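Local coordinates for CoA binding domain protein (Escherichia coli, PDB 3QA9) that is of unknown function but belongs to the CoA-binding domain family and has a Rossmann-like fold, a parallel sheet flanked by helices, at residues E10-I15 / E135-E140; R89-A94 / K100-Q105; Y93-G98 / A114-E119. All coordinates share one frame; numbering follows the deposited sequence.

Contact 1: E10-I15 / E135-E140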
ATOM      1  N   GLU A  10      17.476  -3.863   0.537  1.00 18.70           N
ATOM      2  CA  GLU A  10      17.874  -2.452   0.687  1.00 18.10           C
ATOM      3  C   GLU A  10      16.838  -1.518   0.056  1.00 18.04           C
ATOM      4  O   GLU A  10      16.469  -0.501   0.640  1.00 17.31           O
ATOM      5  CB  GLU A  10      19.256  -2.203   0.050  1.00 20.73           C
ATOM      6  CG  GLU A  10      19.593  -0.727  -0.194  1.00 23.32           C
ATOM      7  CD  GLU A  10      19.600   0.115   1.064  1.00 24.18           C
ATOM      8  OE1 GLU A  10      19.540   1.355   0.960  1.00 24.09           O
ATOM      9  OE2 GLU A  10      19.657  -0.468   2.156  1.00 27.64           O
ATOM     10  N   ASP A  11      16.375  -1.872  -1.140  1.00 17.25           N
ATOM     11  CA  ASP A  11      15.376  -1.072  -1.850  1.00 17.16           C
ATOM     12  C   ASP A  11      14.077  -1.015  -1.044  1.00 15.54           C
ATOM     13  O   ASP A  11      13.440   0.019  -0.937  1.00 16.79           O
ATOM     14  CB  ASP A  11      15.037  -1.669  -3.230  1.00 19.75           C
ATOM     15  CG  ASP A  11      16.236  -1.778  -4.160  1.00 23.40           C
ATOM     16  OD1 ASP A  11      17.119  -0.905  -4.120  1.00 24.61           O
ATOM     17  OD2 ASP A  11      16.266  -2.754  -4.938  1.00 24.61           O
ATOM     18  N   ILE A  12      13.671  -2.155  -0.506  1.00 15.69           N
ATOM     19  CA  ILE A  12      12.454  -2.220   0.289  1.00 14.18           C
ATOM     20  C   ILE A  12      12.606  -1.330   1.513  1.00 14.91           C
ATOM     21  O   ILE A  12      11.704  -0.581   1.882  1.00 14.91           O
ATOM     22  CB  ILE A  12      12.173  -3.663   0.734  1.00 12.69           C
ATOM     23  CG1 ILE A  12      11.868  -4.523  -0.490  1.00 15.28           C
ATOM     24  CG2 ILE A  12      11.017  -3.679   1.700  1.00 14.03           C
ATOM     25  CD1 ILE A  12      10.684  -4.032  -1.292  1.00 16.86           C
ATOM     26  N   ARG A  13      13.771  -1.417   2.137  1.00 15.18           N
ATOM     27  CA  ARG A  13      14.063  -0.604   3.308  1.00 16.48           C
ATOM     28  C   ARG A  13      13.937   0.873   2.943  1.00 15.76           C
ATOM     29  O   ARG A  13      13.379   1.666   3.693  1.00 14.19           O
ATOM     30  CB  ARG A  13      15.483  -0.887   3.832  1.00 17.72           C
ATOM     31  CG  ARG A  13      15.736  -0.273   5.207  1.00 25.32           C
ATOM     32  CD  ARG A  13      17.207  -0.391   5.649  1.00 27.23           C
ATOM     33  NE  ARG A  13      18.084   0.284   4.700  1.00 34.14           N
ATOM     34  CZ  ARG A  13      18.201   1.600   4.555  1.00 36.79           C
ATOM     35  NH1 ARG A  13      17.508   2.435   5.306  1.00 38.55           N
ATOM     36  NH2 ARG A  13      18.996   2.077   3.615  1.00 38.64           N
ATOM     37  N   GLU A  14      14.465   1.239   1.784  1.00 15.21           N
ATOM     38  CA  GLU A  14      14.402   2.625   1.333  1.00 14.24           C
ATOM     39  C   GLU A  14      12.976   3.102   1.125  1.00 15.06           C
ATOM     40  O   GLU A  14      12.619   4.218   1.482  1.00 14.01           O
ATOM     41  CB  GLU A  14      15.205   2.794   0.037  1.00 14.97           C
ATOM     42  CG  GLU A  14      16.699   2.684   0.262  1.00 19.95           C
ATOM     43  CD  GLU A  14      17.528   2.842  -1.002  1.00 21.87           C
ATOM     44  OE1 GLU A  14      17.112   3.591  -1.898  1.00 26.22           O
ATOM     45  OE2 GLU A  14      18.608   2.230  -1.081  1.00 24.65           O
ATOM     46  N   ILE A  15      12.156   2.243   0.542  1.00 14.24           N
ATOM     47  CA  ILE A  15      10.765   2.594   0.304  1.00 13.70           C
ATOM     48  C   ILE A  15      10.036   2.879   1.612  1.00 14.38           C
ATOM     49  O   ILE A  15       9.315   3.871   1.734  1.00 14.51           O
ATOM     50  CB  ILE A  15      10.046   1.454  -0.438  1.00 14.99           C
ATOM     51  CG1 ILE A  15      10.585   1.355  -1.869  1.00 14.34           C
ATOM     52  CG2 ILE A  15       8.551   1.691  -0.433  1.00 13.59           C
ATOM     53  CD1 ILE A  15      10.132   0.103  -2.595  1.00 16.79           C
ATOM     54  N   GLU A 135       8.779  -4.971  10.001  1.00 19.24           N
ATOM     55  CA  GLU A 135       9.275  -5.748  11.135  1.00 22.83           C
ATOM     56  C   GLU A 135      10.595  -6.458  10.819  1.00 23.32           C
ATOM     57  O   GLU A 135      11.479  -6.578  11.666  1.00 24.37           O
ATOM     58  CB  GLU A 135       8.236  -6.797  11.544  1.00 24.68           C
ATOM     59  CG  GLU A 135       6.840  -6.238  11.785  1.00 29.70           C
ATOM     60  CD  GLU A 135       5.815  -7.318  12.127  1.00 34.33           C
ATOM     61  OE1 GLU A 135       5.893  -8.431  11.556  1.00 36.37           O
ATOM     62  OE2 GLU A 135       4.917  -7.047  12.957  1.00 37.86           O
ATOM     63  N   ARG A 136      10.717  -6.917   9.584  1.00 22.13           N
ATOM     64  CA  ARG A 136      11.887  -7.654   9.121  1.00 23.43           C
ATOM     65  C   ARG A 136      13.112  -6.787   8.839  1.00 25.24           C
ATOM     66  O   ARG A 136      14.243  -7.141   9.160  1.00 24.93           O
ATOM     67  CB  ARG A 136      11.506  -8.397   7.840  1.00 24.83           C
ATOM     68  CG  ARG A 136      12.485  -9.427   7.375  1.00 25.21           C
ATOM     69  CD  ARG A 136      11.912 -10.210   6.196  1.00 26.11           C
ATOM     70  NE  ARG A 136      11.873  -9.471   4.936  1.00 23.60           N
ATOM     71  CZ  ARG A 136      12.925  -9.263   4.151  1.00 24.68           C
ATOM     72  NH1 ARG A 136      14.114  -9.729   4.490  1.00 22.88           N
ATOM     73  NH2 ARG A 136      12.785  -8.615   3.007  1.00 25.23           N
ATOM     74  N   LEU A 137      12.863  -5.640   8.233  1.00 24.82           N
ATOM     75  CA  LEU A 137      13.921  -4.737   7.816  1.00 25.72           C
ATOM     76  C   LEU A 137      14.211  -3.557   8.690  1.00 26.51           C
ATOM     77  O   LEU A 137      15.314  -3.036   8.689  1.00 26.18           O
ATOM     78  CB  LEU A 137      13.606  -4.226   6.421  1.00 25.58           C
ATOM     79  CG  LEU A 137      13.474  -5.351   5.414  1.00 25.33           C
ATOM     80  CD1 LEU A 137      13.255  -4.776   4.039  1.00 25.56           C
ATOM     81  CD2 LEU A 137      14.731  -6.171   5.435  1.00 25.45           C
ATOM     82  N   LEU A 138      13.195  -3.094   9.388  1.00 26.09           N
ATOM     83  CA  LEU A 138      13.363  -1.971  10.273  1.00 28.20           C
ATOM     84  C   LEU A 138      12.923  -2.497  11.628  1.00 29.63           C
ATOM     85  O   LEU A 138      12.145  -1.904  12.332  1.00 29.55           O
ATOM     86  CB  LEU A 138      12.500  -0.807   9.808  1.00 27.81           C
ATOM     87  CG  LEU A 138      12.847  -0.244   8.425  1.00 28.90           C
ATOM     88  CD1 LEU A 138      11.769   0.702   7.995  1.00 28.47           C
ATOM     89  CD2 LEU A 138      14.182   0.478   8.443  1.00 27.67           C
ATOM     90  N   GLY A 139      13.461  -3.657  11.953  1.00 30.91           N
ATOM     91  CA  GLY A 139      13.173  -4.321  13.199  1.00 31.92           C
ATOM     92  C   GLY A 139      13.598  -3.602  14.456  1.00 31.84           C
ATOM     93  O   GLY A 139      14.575  -2.797  14.427  1.00 31.54           O
ATOM     94  N   GLU A 140      12.896  -3.896  15.535  1.00 30.83           N
ATOM     95  CA  GLU A 140      13.224  -3.316  16.808  1.00 31.72           C
ATOM     96  C   GLU A 140      12.963  -4.421  17.810  1.00 29.33           C
ATOM     97  O   GLU A 140      12.113  -5.303  17.526  1.00 25.98           O
ATOM     98  CB  GLU A 140      12.343  -2.048  16.976  1.00 35.02           C
ATOM     99  CG  GLU A 140      10.852  -2.346  16.917  1.00 41.42           C
ATOM    100  CD  GLU A 140      10.001  -1.087  16.970  1.00 46.07           C
ATOM    101  OE1 GLU A 140      10.526  -0.030  17.393  1.00 49.24           O
ATOM    102  OE2 GLU A 140       8.802  -1.154  16.605  1.00 46.96           O
TER

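Contact 2: R89-A94 / K100-Q105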
ATOM      1  N   ARG A  89      -7.015  -0.896 -12.316  1.00 17.94           N
ATOM      2  CA  ARG A  89      -7.752   0.325 -12.026  1.00 19.77           C
ATOM      3  C   ARG A  89      -7.003   1.225 -11.045  1.00 19.61           C
ATOM      4  O   ARG A  89      -6.765   2.404 -11.297  1.00 17.45           O
ATOM      5  CB  ARG A  89      -9.097  -0.115 -11.458  1.00 22.17           C
ATOM      6  CG  ARG A  89     -10.144   0.908 -11.207  1.00 29.53           C
ATOM      7  CD  ARG A  89     -11.461   0.163 -10.905  1.00 31.67           C
ATOM      8  NE  ARG A  89     -11.876   0.184  -9.498  1.00 37.01           N
ATOM      9  CZ  ARG A  89     -12.482  -0.814  -8.849  1.00 37.56           C
ATOM     10  NH1 ARG A  89     -12.757  -1.968  -9.437  1.00 39.10           N
ATOM     11  NH2 ARG A  89     -12.871  -0.630  -7.600  1.00 39.29           N
ATOM     12  N   PHE A  90      -6.620   0.652  -9.919  1.00 18.24           N
ATOM     13  CA  PHE A  90      -5.915   1.402  -8.907  1.00 18.85           C
ATOM     14  C   PHE A  90      -4.536   1.813  -9.357  1.00 19.17           C
ATOM     15  O   PHE A  90      -4.011   2.826  -8.922  1.00 20.84           O
ATOM     16  CB  PHE A  90      -5.894   0.582  -7.634  1.00 19.37           C
ATOM     17  CG  PHE A  90      -7.268   0.235  -7.189  1.00 18.46           C
ATOM     18  CD1 PHE A  90      -7.778  -1.034  -7.390  1.00 21.06           C
ATOM     19  CD2 PHE A  90      -8.038   1.179  -6.521  1.00 21.23           C
ATOM     20  CE1 PHE A  90      -9.081  -1.339  -7.021  1.00 20.90           C
ATOM     21  CE2 PHE A  90      -9.334   0.901  -6.146  1.00 21.65           C
ATOM     22  CZ  PHE A  90      -9.848  -0.385  -6.356  1.00 22.09           C
ATOM     23  N   VAL A  91      -3.953   1.035 -10.251  1.00 17.64           N
ATOM     24  CA  VAL A  91      -2.657   1.394 -10.785  1.00 17.36           C
ATOM     25  C   VAL A  91      -2.777   2.621 -11.681  1.00 17.03           C
ATOM     26  O   VAL A  91      -1.966   3.529 -11.609  1.00 16.05           O
ATOM     27  CB  VAL A  91      -2.068   0.247 -11.585  1.00 18.48           C
ATOM     28  CG1 VAL A  91      -0.962   0.759 -12.508  1.00 17.55           C
ATOM     29  CG2 VAL A  91      -1.530  -0.776 -10.623  1.00 20.58           C
ATOM     30  N   VAL A  92      -3.796   2.644 -12.527  1.00 16.93           N
ATOM     31  CA  VAL A  92      -4.002   3.787 -13.416  1.00 17.08           C
ATOM     32  C   VAL A  92      -4.188   5.031 -12.566  1.00 17.27           C
ATOM     33  O   VAL A  92      -3.660   6.104 -12.869  1.00 17.11           O
ATOM     34  CB  VAL A  92      -5.242   3.598 -14.307  1.00 17.72           C
ATOM     35  CG1 VAL A  92      -5.571   4.908 -15.021  1.00 18.37           C
ATOM     36  CG2 VAL A  92      -4.980   2.500 -15.318  1.00 18.98           C
ATOM     37  N   TYR A  93      -4.955   4.878 -11.496  1.00 18.34           N
ATOM     38  CA  TYR A  93      -5.184   5.975 -10.586  1.00 18.83           C
ATOM     39  C   TYR A  93      -3.932   6.397  -9.868  1.00 18.27           C
ATOM     40  O   TYR A  93      -3.714   7.579  -9.643  1.00 17.20           O
ATOM     41  CB  TYR A  93      -6.270   5.600  -9.587  1.00 23.51           C
ATOM     42  CG  TYR A  93      -7.604   5.702 -10.231  1.00 26.46           C
ATOM     43  CD1 TYR A  93      -7.820   6.688 -11.170  1.00 30.73           C
ATOM     44  CD2 TYR A  93      -8.638   4.835  -9.922  1.00 31.47           C
ATOM     45  CE1 TYR A  93      -9.014   6.835 -11.789  1.00 33.29           C
ATOM     46  CE2 TYR A  93      -9.873   4.973 -10.539  1.00 32.89           C
ATOM     47  CZ  TYR A  93     -10.034   5.986 -11.480  1.00 32.68           C
ATOM     48  OH  TYR A  93     -11.218   6.228 -12.104  1.00 37.24           O
ATOM     49  N   ALA A  94      -3.106   5.421  -9.518  1.00 15.66           N
ATOM     50  CA  ALA A  94      -1.854   5.705  -8.834  1.00 17.42           C
ATOM     51  C   ALA A  94      -0.946   6.516  -9.747  1.00 16.47           C
ATOM     52  O   ALA A  94      -0.209   7.400  -9.293  1.00 17.12           O
ATOM     53  CB  ALA A  94      -1.160   4.407  -8.440  1.00 15.59           C
ATOM     54  N   LYS A 100       4.559   7.042  -6.239  1.00 14.54           N
ATOM     55  CA  LYS A 100       5.888   6.565  -6.593  1.00 14.10           C
ATOM     56  C   LYS A 100       6.007   5.048  -6.568  1.00 13.61           C
ATOM     57  O   LYS A 100       6.831   4.470  -7.262  1.00 10.87           O
ATOM     58  CB  LYS A 100       6.916   7.127  -5.612  1.00 14.02           C
ATOM     59  CG  LYS A 100       6.921   8.629  -5.488  1.00 16.01           C
ATOM     60  CD  LYS A 100       7.358   9.229  -6.805  1.00 18.60           C
ATOM     61  CE  LYS A 100       7.597  10.713  -6.690  1.00 25.19           C
ATOM     62  NZ  LYS A 100       6.354  11.372  -6.261  1.00 28.44           N
ATOM     63  N   VAL A 101       5.172   4.418  -5.762  1.00 13.77           N
ATOM     64  CA  VAL A 101       5.213   2.986  -5.579  1.00 11.98           C
ATOM     65  C   VAL A 101       3.866   2.309  -5.535  1.00 13.04           C
ATOM     66  O   VAL A 101       2.919   2.830  -4.996  1.00 12.97           O
ATOM     67  CB  VAL A 101       5.927   2.668  -4.243  1.00 12.16           C
ATOM     68  CG1 VAL A 101       5.882   1.157  -3.934  1.00 13.97           C
ATOM     69  CG2 VAL A 101       7.354   3.187  -4.286  1.00 11.55           C
ATOM     70  N   VAL A 102       3.799   1.142  -6.140  1.00 12.96           N
ATOM     71  CA  VAL A 102       2.600   0.345  -6.072  1.00 12.91           C
ATOM     72  C   VAL A 102       3.021  -0.921  -5.354  1.00 12.00           C
ATOM     73  O   VAL A 102       3.871  -1.656  -5.834  1.00 11.05           O
ATOM     74  CB  VAL A 102       2.051  -0.012  -7.442  1.00 12.83           C
ATOM     75  CG1 VAL A 102       1.011  -1.066  -7.276  1.00 14.93           C
ATOM     76  CG2 VAL A 102       1.443   1.216  -8.095  1.00 14.99           C
ATOM     77  N   TRP A 103       2.438  -1.149  -4.185  1.00 11.26           N
ATOM     78  CA  TRP A 103       2.764  -2.315  -3.377  1.00 12.60           C
ATOM     79  C   TRP A 103       1.640  -3.349  -3.419  1.00 12.98           C
ATOM     80  O   TRP A 103       0.539  -3.099  -2.938  1.00 13.28           O
ATOM     81  CB  TRP A 103       3.028  -1.870  -1.927  1.00 11.71           C
ATOM     82  CG  TRP A 103       3.613  -2.917  -1.013  1.00 10.30           C
ATOM     83  CD1 TRP A 103       3.076  -4.135  -0.710  1.00 11.91           C
ATOM     84  CD2 TRP A 103       4.825  -2.814  -0.249  1.00 12.31           C
ATOM     85  NE1 TRP A 103       3.868  -4.793   0.197  1.00  9.59           N
ATOM     86  CE2 TRP A 103       4.943  -3.999   0.510  1.00 10.26           C
ATOM     87  CE3 TRP A 103       5.808  -1.821  -0.109  1.00 11.96           C
ATOM     88  CZ2 TRP A 103       6.021  -4.239   1.370  1.00 11.32           C
ATOM     89  CZ3 TRP A 103       6.883  -2.055   0.753  1.00 12.21           C
ATOM     90  CH2 TRP A 103       6.971  -3.250   1.490  1.00 11.90           C
ATOM     91  N   PHE A 104       1.917  -4.499  -4.023  1.00 12.31           N
ATOM     92  CA  PHE A 104       0.932  -5.574  -4.100  1.00 13.21           C
ATOM     93  C   PHE A 104       1.080  -6.499  -2.895  1.00 13.12           C
ATOM     94  O   PHE A 104       2.061  -7.241  -2.791  1.00 12.75           O
ATOM     95  CB  PHE A 104       1.125  -6.419  -5.364  1.00 12.31           C
ATOM     96  CG  PHE A 104       0.904  -5.671  -6.649  1.00 12.07           C
ATOM     97  CD1 PHE A 104       1.931  -4.922  -7.224  1.00 12.41           C
ATOM     98  CD2 PHE A 104      -0.316  -5.762  -7.316  1.00 12.51           C
ATOM     99  CE1 PHE A 104       1.743  -4.275  -8.449  1.00 13.41           C
ATOM    100  CE2 PHE A 104      -0.513  -5.117  -8.542  1.00 13.72           C
ATOM    101  CZ  PHE A 104       0.522  -4.376  -9.108  1.00 13.75           C
ATOM    102  N   GLN A 105       0.114  -6.460  -1.984  1.00 13.89           N
ATOM    103  CA  GLN A 105       0.160  -7.334  -0.815  1.00 14.86           C
ATOM    104  C   GLN A 105       0.003  -8.780  -1.293  1.00 16.12           C
ATOM    105  O   GLN A 105      -0.231  -9.031  -2.476  1.00 17.16           O
ATOM    106  CB  GLN A 105      -0.969  -6.972   0.162  1.00 14.29           C
ATOM    107  CG  GLN A 105      -0.814  -5.591   0.794  1.00 13.32           C
ATOM    108  CD  GLN A 105       0.142  -5.578   1.975  1.00 15.98           C
ATOM    109  OE1 GLN A 105       0.898  -4.622   2.170  1.00 15.36           O
ATOM    110  NE2 GLN A 105       0.101  -6.633   2.781  1.00 15.42           N
TER

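Contact 3: Y93-G98 / A114-E119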
ATOM      1  N   TYR A  93      -4.955   4.878 -11.496  1.00 18.34           N
ATOM      2  CA  TYR A  93      -5.184   5.975 -10.586  1.00 18.83           C
ATOM      3  C   TYR A  93      -3.932   6.397  -9.868  1.00 18.27           C
ATOM      4  O   TYR A  93      -3.714   7.579  -9.643  1.00 17.20           O
ATOM      5  CB  TYR A  93      -6.270   5.600  -9.587  1.00 23.51           C
ATOM      6  CG  TYR A  93      -7.604   5.702 -10.231  1.00 26.46           C
ATOM      7  CD1 TYR A  93      -7.820   6.688 -11.170  1.00 30.73           C
ATOM      8  CD2 TYR A  93      -8.638   4.835  -9.922  1.00 31.47           C
ATOM      9  CE1 TYR A  93      -9.014   6.835 -11.789  1.00 33.29           C
ATOM     10  CE2 TYR A  93      -9.873   4.973 -10.539  1.00 32.89           C
ATOM     11  CZ  TYR A  93     -10.034   5.986 -11.480  1.00 32.68           C
ATOM     12  OH  TYR A  93     -11.218   6.228 -12.104  1.00 37.24           O
ATOM     13  N   ALA A  94      -3.106   5.421  -9.518  1.00 15.66           N
ATOM     14  CA  ALA A  94      -1.854   5.705  -8.834  1.00 17.42           C
ATOM     15  C   ALA A  94      -0.946   6.516  -9.747  1.00 16.47           C
ATOM     16  O   ALA A  94      -0.209   7.400  -9.293  1.00 17.12           O
ATOM     17  CB  ALA A  94      -1.160   4.407  -8.440  1.00 15.59           C
ATOM     18  N   ILE A  95      -0.994   6.209 -11.037  1.00 16.51           N
ATOM     19  CA  ILE A  95      -0.171   6.918 -12.015  1.00 16.61           C
ATOM     20  C   ILE A  95      -0.661   8.355 -12.126  1.00 18.04           C
ATOM     21  O   ILE A  95       0.124   9.301 -12.069  1.00 17.07           O
ATOM     22  CB  ILE A  95      -0.252   6.236 -13.391  1.00 17.80           C
ATOM     23  CG1 ILE A  95       0.370   4.839 -13.306  1.00 17.16           C
ATOM     24  CG2 ILE A  95       0.461   7.075 -14.442  1.00 19.07           C
ATOM     25  CD1 ILE A  95       0.120   3.969 -14.534  1.00 18.31           C
ATOM     26  N   LYS A  96      -1.972   8.507 -12.271  1.00 17.39           N
ATOM     27  CA  LYS A  96      -2.583   9.825 -12.388  1.00 19.75           C
ATOM     28  C   LYS A  96      -2.317  10.670 -11.154  1.00 19.94           C
ATOM     29  O   LYS A  96      -2.156  11.888 -11.236  1.00 20.74           O
ATOM     30  CB  LYS A  96      -4.091   9.680 -12.592  1.00 20.71           C
ATOM     31  CG  LYS A  96      -4.475   9.036 -13.920  1.00 25.48           C
ATOM     32  CD  LYS A  96      -5.970   8.738 -14.003  1.00 24.59           C
ATOM     33  CE  LYS A  96      -6.808  10.000 -13.898  1.00 27.68           C
ATOM     34  NZ  LYS A  96      -6.597  10.904 -15.064  1.00 29.93           N
ATOM     35  N   LYS A  97      -2.265  10.010 -10.009  1.00 19.60           N
ATOM     36  CA  LYS A  97      -2.032  10.690  -8.744  1.00 20.46           C
ATOM     37  C   LYS A  97      -0.574  11.073  -8.538  1.00 19.85           C
ATOM     38  O   LYS A  97      -0.252  11.893  -7.701  1.00 19.87           O
ATOM     39  CB  LYS A  97      -2.498   9.794  -7.594  1.00 21.03           C
ATOM     40  CG  LYS A  97      -2.375  10.413  -6.230  1.00 22.02           C
ATOM     41  CD  LYS A  97      -3.322  11.569  -6.063  1.00 22.71           C
ATOM     42  CE  LYS A  97      -3.325  12.032  -4.632  1.00 22.87           C
ATOM     43  NZ  LYS A  97      -4.125  13.250  -4.477  1.00 24.07           N
ATOM     44  N   GLY A  98       0.309  10.462  -9.306  1.00 18.57           N
ATOM     45  CA  GLY A  98       1.716  10.752  -9.162  1.00 18.98           C
ATOM     46  C   GLY A  98       2.350   9.987  -8.018  1.00 19.00           C
ATOM     47  O   GLY A  98       3.337  10.431  -7.442  1.00 17.11           O
ATOM     48  N   ALA A 114       1.118  -4.522 -12.983  1.00 14.78           N
ATOM     49  CA  ALA A 114       2.474  -4.193 -12.545  1.00 12.66           C
ATOM     50  C   ALA A 114       3.287  -3.578 -13.677  1.00 14.55           C
ATOM     51  O   ALA A 114       3.973  -2.571 -13.491  1.00 15.15           O
ATOM     52  CB  ALA A 114       3.176  -5.448 -12.021  1.00 13.00           C
ATOM     53  N   ARG A 115       3.206  -4.184 -14.854  1.00 14.13           N
ATOM     54  CA  ARG A 115       3.948  -3.688 -16.007  1.00 14.82           C
ATOM     55  C   ARG A 115       3.513  -2.272 -16.378  1.00 14.08           C
ATOM     56  O   ARG A 115       4.339  -1.411 -16.665  1.00 13.32           O
ATOM     57  CB  ARG A 115       3.768  -4.655 -17.186  1.00 15.64           C
ATOM     58  CG  ARG A 115       4.464  -4.268 -18.509  1.00 16.53           C
ATOM     59  CD  ARG A 115       5.983  -4.089 -18.369  1.00 19.98           C
ATOM     60  NE  ARG A 115       6.685  -5.258 -17.840  1.00 23.89           N
ATOM     61  CZ  ARG A 115       7.196  -6.250 -18.571  1.00 25.52           C
ATOM     62  NH1 ARG A 115       7.093  -6.237 -19.891  1.00 23.81           N
ATOM     63  NH2 ARG A 115       7.831  -7.252 -17.972  1.00 25.06           N
ATOM     64  N   GLN A 116       2.218  -2.015 -16.347  1.00 14.40           N
ATOM     65  CA  GLN A 116       1.731  -0.681 -16.657  1.00 15.20           C
ATOM     66  C   GLN A 116       2.327   0.343 -15.689  1.00 15.94           C
ATOM     67  O   GLN A 116       2.783   1.403 -16.091  1.00 15.66           O
ATOM     68  CB  GLN A 116       0.207  -0.660 -16.593  1.00 19.45           C
ATOM     69  CG  GLN A 116      -0.379   0.611 -17.122  1.00 21.98           C
ATOM     70  CD  GLN A 116      -1.881   0.547 -17.159  1.00 25.20           C
ATOM     71  OE1 GLN A 116      -2.491  -0.301 -16.511  1.00 25.89           O
ATOM     72  NE2 GLN A 116      -2.491   1.444 -17.913  1.00 24.92           N
ATOM     73  N   ALA A 117       2.338   0.018 -14.408  1.00 14.24           N
ATOM     74  CA  ALA A 117       2.925   0.926 -13.424  1.00 15.57           C
ATOM     75  C   ALA A 117       4.408   1.127 -13.703  1.00 15.97           C
ATOM     76  O   ALA A 117       4.899   2.253 -13.697  1.00 15.39           O
ATOM     77  CB  ALA A 117       2.753   0.381 -12.032  1.00 14.35           C
ATOM     78  N   LYS A 118       5.114   0.030 -13.950  1.00 14.63           N
ATOM     79  CA  LYS A 118       6.532   0.115 -14.238  1.00 17.28           C
ATOM     80  C   LYS A 118       6.826   0.997 -15.426  1.00 17.50           C
ATOM     81  O   LYS A 118       7.754   1.797 -15.400  1.00 16.88           O
ATOM     82  CB  LYS A 118       7.118  -1.277 -14.477  1.00 18.68           C
ATOM     83  CG  LYS A 118       7.347  -1.983 -13.196  1.00 23.26           C
ATOM     84  CD  LYS A 118       7.830  -3.397 -13.390  1.00 26.85           C
ATOM     85  CE  LYS A 118       9.311  -3.508 -13.222  1.00 25.75           C
ATOM     86  NZ  LYS A 118       9.712  -4.944 -13.383  1.00 27.80           N
ATOM     87  N   GLU A 119       6.029   0.844 -16.469  1.00 16.37           N
ATOM     88  CA  GLU A 119       6.210   1.635 -17.672  1.00 18.72           C
ATOM     89  C   GLU A 119       6.016   3.118 -17.399  1.00 18.49           C
ATOM     90  O   GLU A 119       6.655   3.952 -18.042  1.00 19.07           O
ATOM     91  CB  GLU A 119       5.241   1.174 -18.767  1.00 22.00           C
ATOM     92  CG  GLU A 119       5.581  -0.192 -19.359  1.00 27.69           C
ATOM     93  CD  GLU A 119       6.905  -0.194 -20.107  1.00 31.12           C
ATOM     94  OE1 GLU A 119       7.108   0.686 -20.969  1.00 33.37           O
ATOM     95  OE2 GLU A 119       7.744  -1.078 -19.837  1.00 34.02           O
TER

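Contact 1: E10-I15 / E135-E140
Leu137 reaches across to Ile12 with one methyl. Its CD1 lies 3.4 Å from Ile12 CG2, tighter than ordinary van der Waals contact, and 3.7 Å from Ile12 CB. The branch that meets it, CG2, stands anti to the backbone N of Ile12, while CG1, beside that N, is directed elsewhere. The same Leu137 CD1 also rests 3.9 Å from Arg13 N, so it beds against the helix backbone. One residue on, where the chain leaves helix 130-137, Leu138 CD2 touches Arg13 CG at 3.7 Å, the two side chains meeting at about a right angle. Beyond CG the arginine bends at chi3 (60°) and turns its guanidinium back to Glu10. There Arg13 NE donates to Glu10 OE2 (3.1 Å), which lies close to the guanidinium plane; the nitrogen comes on the syn side but 31° out of the carboxylate plane. Arg13 NH2 adds a salt bridge to Glu10 OE1 (2.8 Å), weak as a hydrogen bond. Further out, Ile12 leans on Val125 of strand 123-126. No hydrogen bond joins the two segments: greasy atoms hold helix 130-137 against helix 9-18, while the arginine side chain, its charge probably offset by Glu10, contributes aliphatic carbon.

Contact 2: R89-A94 / K100-Q105
Val91 and Ala94 of helix 87-97 press on Val102 of strand 101-104, the second half of a beta-alpha-beta crossover (strand 77-80, helix 87-97, strand 101-104) in a Rossmann-like fold. Helix and strand run nearly antiparallel: the axes of the short segments make 160° and approach to 9.5 Å, as expected when a helix carries the chain back to start the next parallel strand.

The close-fitting part is a small cluster of methyls, all buried. Val102 straddles one turn of the helix. Its CG1, anti to the backbone N (chi1 168°), meets Val91 CG2 at 4.2 Å, while CG2, beside that N, meets Ala94 CB at 4.1 Å. At Ala94 the helix offers the strand a single methyl. Every contact is carbon on carbon, and none is squeezed. Neighbours add to the cluster: Ala94 also touches Val78 of strand 77-80, and Val91 rests on Ala113 and Ala117 of helix 111-119.

The far side of the helix is another matter. Arg89, Val92 and Tyr93 keep away from the strand and are partly exposed. Arg89 folds its guanidinium over Phe90, whose CE1 lies 3.8 Å above the guanidinium plane and toward its rim, while Tyr93 turns to Ser67 and Leu69. Lys100, just before the strand, is partly exposed too, its NZ making a weak hydrogen bond to Gly98 O.

At the other end of the strand Phe104 shares in the packing through its ring. Tyr109 meets that ring edge-to-face, and Ala114 touches it as well. Toward the helix the ring's outermost atom, Phe104 CZ, comes within 4.4 Å of Val91 CG2, the same methyl that meets Val102.

Contact 3: Y93-G98 / A114-E119
Lys97 NZ is gripped by the backbone oxygens of Ile71 and Asp73, and weakly by that of Pro72, which ties the last turn of helix 87-97 to a loop; two residues back, Ile95 leaves this turn to touch Gln116 and Ala117. That touch is light and made by a single methyl. With CG1 anti to the carbonyl carbon and chi2 extended at 169°, the isoleucine holds CD1 at full reach toward helix 111-119. There Ile95 CD1 lies 4.0 Å from Gln116 O and 4.3 Å from Ala117 CA, over the helix backbone, with Gln116 CG alongside at 4.3 Å. Nothing polar bonds across. Helix 87-97 then stops: Gly98 takes a positive phi (82°) in a Schellman motif, its N bonding back to Ile95 O at 3.0 Å, and the chain turns away toward strand 101-104. Ile95 also rests on Ala120, just past the end of its neighbour. The two helices thus lie side by side on one face of the parallel sheet. Beneath them runs strand 101-104, and Ala117 reaches Ile124 of strand 123-126.

Contacts 2 and 3 are neighbours, their centres 6 Å apart, and they share Tyr93 and Ala94 of helix 87-97. Contact 2 sets that helix on strand 101-104, and contact 3 sets it beside helix 111-119; Val91 CG1 to Ala117 CB, 3.8 Å, knits the two together. Contact 1 belongs to the other face of the sheet. Its centre is 20 Å from that of contact 2, yet they meet through Trp103, whose CH2 lies 4.1 Å from Ile12 CG2. Contacts 1 and 3 do not touch, their nearest atoms being about 11 Å apart. Along the chain, 10-15 with 135-140 closes a loop that encloses both other contacts.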